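Local coordinates for protein putative histidinol-phosphate aminotransferase (Burkholderia pseudomallei, PDB 3P1T) that probably uses pyridoxal 5'-phosphate to transfer an amino group from L-histidinol phosphate to 2-oxoglutarate, a step of histidine biosynthesis, at residues A[58-63]-A[71-76]; A[289-294]-A[301-306]. One frame throughout, in Å; residues are numbered along the deposited sequence.

Contact 1: A[58-63]-A[71-76]; sequences RKLAEH and LMLVRG
Leu60 and Ala61 of helix 52-64 meet Leu71 and Leu73 on the edge strand, within this chain, of the large mixed sheet, in a helix-loop-strand unit whose two segments meet through aliphatic groups. Leu71 is the central piece. Its CG sits between the backbone N and the carbonyl carbon (chi1 74°), and the two branches beyond it divide between neighbouring helix residues. CD1 lies 4.0 Å from Leu60 CB and almost as close to Leu60 CD1; the methyl rests against both atoms, the two side chains crossing at a slant. CD2 turns instead onto the helix backbone and comes to 3.7 Å from Ala61 CA; with a side chain of a single methyl, Ala61 leaves the main chain within reach of it, and Ala61 CB is 4.0 Å from the same Leu71 CD2. Leu60 also extends to the next inward-pointing residue of the strand, where the methyls Leu60 CD1 and Leu73 CD1 meet, 4.2 Å apart.

In this type I fold of pyridoxal-phosphate enzymes the strand forms an edge of the seven-stranded sheet, beside 208-211, the one strand antiparallel to its neighbours. Strand alternation accounts for the division of labour: Leu71 and Leu73 point at the helix, whereas the selenomethionine at Met72 points away and packs on helix 214-221. The axes of the short helix and strand segments approach to 9.6 Å at 120°, and Leu60 and Ala61 are the helix residues in contact within these segments. Leu60 and Leu73 both also touch helix 231-241, which thus shares the buried apolar layer. Just past the strand, Arg75 centres an inverse gamma turn, forms a salt bridge with Asp233 and packs on Asn228 of the second subunit.

Contact 2: A[289-294]-A[301-306]; sequences RTLRFL and VKDAGQ
The carboxylate of Asp303 is held between two groups on opposite faces. Over one face lies the methyl CD1 of Leu291, 3.9 Å from Asp303 OD2 and displaced from CG toward the OD2 and CB side, a van der Waals contact. From the other face, Gly305 N donates to Asp303 OD1 at 3.0 Å, approaching 51° out of the carboxylate plane; this bond makes an Asx turn where the strand gives way to a 3-10 segment. The amide of Gln306 is used at its edge: Lys302 NZ lies in the carbonyl plane on a lone pair of Gln306 OE1, 2.9 Å away, while NE2 of Gln306 is hydrogen-bonded to the carboxylate of Asp101.

The apolar half of the contact centres on Val301. Its CG2, placed between the backbone N and the carbonyl carbon, fits between two leucines one helical turn apart, 3.7 Å from Leu291 CD2 and 3.8 Å from Leu294 CD1. Leu294 crosses Val301 at about a right angle and also nears CG1, whereas Leu291 meets it more slantwise and sends its second branch on to Asp303. Val301 and Leu294 further rest on helix 320-333, and Leu291 on strand 312-316. Helix 288-296 connects strands 279-283 and 299-303, which run parallel with antiparallel strand 312-316 between them: a split beta-alpha-beta unit in the four-stranded sheet of what is probably the small domain of a fold-type I enzyme.

Near the N terminus, strand 19-20 joins the four-stranded sheet, which is thus built from both ends of the chain. Helix 52-64 then leads through a short loop into strand 71-74, and contact 1 closes that turn, seven residues long between its segments. The chain next builds the rest of the large sheet and the long helix 244-267 before reaching strand 279-283. Contact 2 closes a second, equally local turn, from helix 288-296 to strand 299-303. The two are in series, neither nested nor crossed. The centres of contact 1 and contact 2 are 36 Å apart, on opposite sides of the chain's centre. Contact 1 ties a helix to the seven-stranded sheet, contact 2 one to the four-stranded sheet.

Contact 1: A[58-63]-A[71-76]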
loop_
_atom_site.group_PDB
_atom_site.type_symbol
_atom_site.label_atom_id
_atom_site.label_comp_id
_atom_site.label_asym_id
_atom_site.label_seq_id
_atom_site.Cartn_x
_atom_site.Cartn_y
_atom_site.Cartn_z
ATOM N N ARG A 58 7.982 -6.502 15.262
ATOM C CA ARG A 58 8.911 -6.820 16.325
ATOM C C ARG A 58 10.318 -6.877 15.763
ATOM O O ARG A 58 11.231 -6.340 16.389
ATOM C CB ARG A 58 8.501 -8.146 16.967
ATOM C CG ARG A 58 9.418 -8.646 18.080
ATOM C CD ARG A 58 9.016 -10.023 18.608
ATOM N NE ARG A 58 8.927 -11.056 17.564
ATOM C CZ ARG A 58 9.958 -11.747 17.078
ATOM N NH1 ARG A 58 11.193 -11.502 17.503
ATOM N NH2 ARG A 58 9.765 -12.671 16.148
ATOM N N LYS A 59 10.489 -7.500 14.568
ATOM C CA LYS A 59 11.787 -7.616 13.884
ATOM C C LYS A 59 12.343 -6.217 13.558
ATOM O O LYS A 59 13.525 -5.987 13.772
ATOM C CB LYS A 59 11.673 -8.471 12.603
ATOM C CG LYS A 59 12.280 -9.881 12.680
ATOM C CD LYS A 59 11.424 -10.895 13.451
ATOM C CE LYS A 59 12.057 -12.266 13.531
ATOM N NZ LYS A 59 12.187 -12.922 12.198
ATOM N N LEU A 60 11.489 -5.290 13.075
ATOM C CA LEU A 60 11.840 -3.903 12.785
ATOM C C LEU A 60 12.330 -3.196 14.043
ATOM O O LEU A 60 13.360 -2.510 14.007
ATOM C CB LEU A 60 10.635 -3.146 12.198
ATOM C CG LEU A 60 10.293 -3.422 10.747
ATOM C CD1 LEU A 60 8.881 -2.932 10.423
ATOM C CD2 LEU A 60 11.336 -2.815 9.791
ATOM N N ALA A 61 11.607 -3.392 15.162
ATOM C CA ALA A 61 11.910 -2.814 16.467
ATOM C C ALA A 61 13.289 -3.242 16.938
ATOM O O ALA A 61 14.049 -2.404 17.435
ATOM C CB ALA A 61 10.853 -3.231 17.474
ATOM N N GLU A 62 13.623 -4.537 16.733
ATOM C CA GLU A 62 14.905 -5.143 17.077
ATOM C C GLU A 62 16.006 -4.552 16.223
ATOM O O GLU A 62 17.040 -4.138 16.754
ATOM C CB GLU A 62 14.847 -6.667 16.889
ATOM C CG GLU A 62 14.622 -7.457 18.170
ATOM C CD GLU A 62 13.772 -8.717 18.027
ATOM O OE1 GLU A 62 14.102 -9.583 17.182
ATOM O OE2 GLU A 62 12.792 -8.854 18.798
ATOM N N HIS A 63 15.773 -4.505 14.902
ATOM C CA HIS A 63 16.724 -4.023 13.916
ATOM C C HIS A 63 17.137 -2.564 14.205
ATOM O O HIS A 63 18.334 -2.269 14.212
ATOM C CB HIS A 63 16.127 -4.154 12.500
ATOM C CG HIS A 63 17.105 -3.851 11.406
ATOM N ND1 HIS A 63 18.035 -4.788 10.992
ATOM C CD2 HIS A 63 17.253 -2.729 10.664
ATOM C CE1 HIS A 63 18.736 -4.202 10.037
ATOM N NE2 HIS A 63 18.300 -2.960 9.804
ATOM N N LEU A 71 7.636 3.267 16.141
ATOM C CA LEU A 71 7.838 3.082 14.709
ATOM C C LEU A 71 6.541 2.665 14.023
ATOM O O LEU A 71 5.727 1.961 14.611
ATOM C CB LEU A 71 8.957 2.072 14.401
ATOM C CG LEU A 71 8.674 0.612 14.626
ATOM C CD1 LEU A 71 8.332 -0.063 13.331
ATOM C CD2 LEU A 71 9.877 -0.058 15.158
HETATM N N MSE A 72 6.382 3.095 12.760
HETATM C CA MSE A 72 5.247 2.808 11.885
HETATM C C MSE A 72 5.762 2.372 10.499
HETATM O O MSE A 72 6.620 3.071 9.925
HETATM C CB MSE A 72 4.383 4.061 11.794
HETATM C CG MSE A 72 3.060 3.842 11.114
HETATM SE SE MSE A 72 1.927 5.407 11.143
HETATM C CE MSE A 72 2.726 6.385 9.839
ATOM N N LEU A 73 5.299 1.196 10.001
ATOM C CA LEU A 73 5.668 0.658 8.685
ATOM C C LEU A 73 4.787 1.359 7.643
ATOM O O LEU A 73 3.565 1.405 7.818
ATOM C CB LEU A 73 5.531 -0.884 8.651
ATOM C CG LEU A 73 5.840 -1.614 7.311
ATOM C CD1 LEU A 73 7.277 -1.381 6.830
ATOM C CD2 LEU A 73 5.622 -3.096 7.448
ATOM N N VAL A 74 5.399 1.975 6.621
ATOM C CA VAL A 74 4.647 2.779 5.654
ATOM C C VAL A 74 4.983 2.426 4.199
ATOM O O VAL A 74 6.057 1.888 3.905
ATOM C CB VAL A 74 4.899 4.300 5.884
ATOM C CG1 VAL A 74 4.277 4.779 7.181
ATOM C CG2 VAL A 74 6.383 4.655 5.831
ATOM N N ARG A 75 4.064 2.787 3.291
ATOM C CA ARG A 75 4.225 2.646 1.851
ATOM C C ARG A 75 5.058 3.838 1.312
ATOM O O ARG A 75 4.520 4.716 0.602
ATOM C CB ARG A 75 2.856 2.570 1.171
ATOM C CG ARG A 75 2.886 1.942 -0.212
ATOM C CD ARG A 75 2.419 0.518 -0.077
ATOM N NE ARG A 75 3.478 -0.435 -0.349
ATOM C CZ ARG A 75 3.378 -1.736 -0.140
ATOM N NH1 ARG A 75 2.274 -2.250 0.394
ATOM N NH2 ARG A 75 4.389 -2.532 -0.428
ATOM N N GLY A 76 6.337 3.880 1.721
ATOM C CA GLY A 76 7.289 4.901 1.310
ATOM C C GLY A 76 7.071 6.273 1.899
ATOM O O GLY A 76 6.224 6.480 2.788
#

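Contact 2: A[289-294]-A[301-306]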
loop_
_atom_site.group_PDB
_atom_site.type_symbol
_atom_site.label_atom_id
_atom_site.label_comp_id
_atom_site.label_asym_id
_atom_site.label_seq_id
_atom_site.Cartn_x
_atom_site.Cartn_y
_atom_site.Cartn_z
ATOM N N ARG A 289 21.882 18.156 -24.809
ATOM C CA ARG A 289 22.935 17.627 -25.684
ATOM C C ARG A 289 23.696 16.462 -25.017
ATOM O O ARG A 289 24.011 15.480 -25.686
ATOM C CB ARG A 289 23.923 18.748 -26.057
ATOM C CG ARG A 289 24.745 18.476 -27.317
ATOM C CD ARG A 289 25.800 19.543 -27.526
ATOM N NE ARG A 289 27.096 19.157 -26.960
ATOM C CZ ARG A 289 27.990 20.011 -26.464
ATOM N NH1 ARG A 289 27.718 21.309 -26.406
ATOM N NH2 ARG A 289 29.145 19.566 -25.982
ATOM N N THR A 290 23.957 16.565 -23.702
ATOM C CA THR A 290 24.680 15.561 -22.925
ATOM C C THR A 290 23.826 14.312 -22.756
ATOM O O THR A 290 24.324 13.206 -22.963
ATOM C CB THR A 290 25.072 16.146 -21.571
ATOM O OG1 THR A 290 25.734 17.392 -21.780
ATOM C CG2 THR A 290 25.952 15.208 -20.755
ATOM N N LEU A 291 22.552 14.487 -22.355
ATOM C CA LEU A 291 21.602 13.391 -22.130
ATOM C C LEU A 291 21.388 12.588 -23.426
ATOM O O LEU A 291 21.421 11.359 -23.399
ATOM C CB LEU A 291 20.271 13.932 -21.600
ATOM C CG LEU A 291 20.326 14.671 -20.277
ATOM C CD1 LEU A 291 19.138 15.587 -20.145
ATOM C CD2 LEU A 291 20.418 13.704 -19.084
ATOM N N ARG A 292 21.244 13.295 -24.559
ATOM C CA ARG A 292 21.067 12.723 -25.896
ATOM C C ARG A 292 22.310 11.886 -26.278
ATOM O O ARG A 292 22.150 10.760 -26.757
ATOM C CB ARG A 292 20.803 13.856 -26.901
ATOM C CG ARG A 292 20.509 13.407 -28.323
ATOM C CD ARG A 292 19.973 14.527 -29.209
ATOM N NE ARG A 292 20.877 15.679 -29.356
ATOM C CZ ARG A 292 20.688 16.869 -28.781
ATOM N NH1 ARG A 292 19.622 17.084 -28.017
ATOM N NH2 ARG A 292 21.558 17.851 -28.973
ATOM N N PHE A 293 23.532 12.419 -26.017
ATOM C CA PHE A 293 24.826 11.758 -26.244
ATOM C C PHE A 293 24.925 10.430 -25.469
ATOM O O PHE A 293 25.310 9.408 -26.035
ATOM C CB PHE A 293 25.971 12.697 -25.815
ATOM C CG PHE A 293 27.367 12.110 -25.877
ATOM C CD1 PHE A 293 27.910 11.450 -24.781
ATOM C CD2 PHE A 293 28.150 12.256 -27.017
ATOM C CE1 PHE A 293 29.190 10.900 -24.845
ATOM C CE2 PHE A 293 29.451 11.750 -27.063
ATOM C CZ PHE A 293 29.957 11.058 -25.983
ATOM N N LEU A 294 24.617 10.470 -24.171
ATOM C CA LEU A 294 24.644 9.321 -23.283
ATOM C C LEU A 294 23.547 8.301 -23.657
ATOM O O LEU A 294 23.819 7.106 -23.560
ATOM C CB LEU A 294 24.496 9.756 -21.809
ATOM C CG LEU A 294 25.655 10.566 -21.192
ATOM C CD1 LEU A 294 25.319 11.006 -19.778
ATOM C CD2 LEU A 294 26.977 9.782 -21.202
ATOM N N VAL A 301 21.145 8.610 -17.357
ATOM C CA VAL A 301 21.389 9.384 -16.126
ATOM C C VAL A 301 20.102 10.203 -15.825
ATOM O O VAL A 301 19.157 10.128 -16.609
ATOM C CB VAL A 301 22.672 10.276 -16.145
ATOM C CG1 VAL A 301 23.937 9.434 -16.305
ATOM C CG2 VAL A 301 22.601 11.392 -17.185
ATOM N N LYS A 302 20.056 10.955 -14.702
ATOM C CA LYS A 302 18.899 11.763 -14.301
ATOM C C LYS A 302 19.158 13.248 -14.537
ATOM O O LYS A 302 20.218 13.755 -14.165
ATOM C CB LYS A 302 18.573 11.511 -12.807
ATOM C CG LYS A 302 17.464 12.394 -12.181
ATOM C CD LYS A 302 16.044 12.108 -12.666
ATOM C CE LYS A 302 15.462 10.888 -12.016
ATOM N NZ LYS A 302 14.066 10.647 -12.441
ATOM N N ASP A 303 18.174 13.947 -15.142
ATOM C CA ASP A 303 18.200 15.395 -15.345
ATOM C C ASP A 303 17.762 16.038 -14.025
ATOM O O ASP A 303 16.616 15.868 -13.608
ATOM C CB ASP A 303 17.302 15.797 -16.541
ATOM C CG ASP A 303 17.243 17.278 -16.915
ATOM O OD1 ASP A 303 17.853 18.110 -16.194
ATOM O OD2 ASP A 303 16.596 17.606 -17.935
ATOM N N ALA A 304 18.683 16.746 -13.349
ATOM C CA ALA A 304 18.412 17.358 -12.046
ATOM C C ALA A 304 17.456 18.584 -12.157
ATOM O O ALA A 304 17.112 19.177 -11.128
ATOM C CB ALA A 304 19.718 17.759 -11.375
ATOM N N GLY A 305 16.997 18.896 -13.378
ATOM C CA GLY A 305 16.015 19.943 -13.652
ATOM C C GLY A 305 14.690 19.617 -12.973
ATOM O O GLY A 305 13.939 20.515 -12.586
ATOM N N GLN A 306 14.439 18.309 -12.758
ATOM C CA GLN A 306 13.283 17.737 -12.074
ATOM C C GLN A 306 13.183 18.250 -10.649
ATOM O O GLN A 306 12.084 18.325 -10.098
ATOM C CB GLN A 306 13.438 16.202 -12.062
ATOM C CG GLN A 306 12.207 15.443 -11.590
ATOM C CD GLN A 306 12.393 13.948 -11.600
ATOM O OE1 GLN A 306 13.004 13.354 -12.504
ATOM N NE2 GLN A 306 11.782 13.297 -10.637
#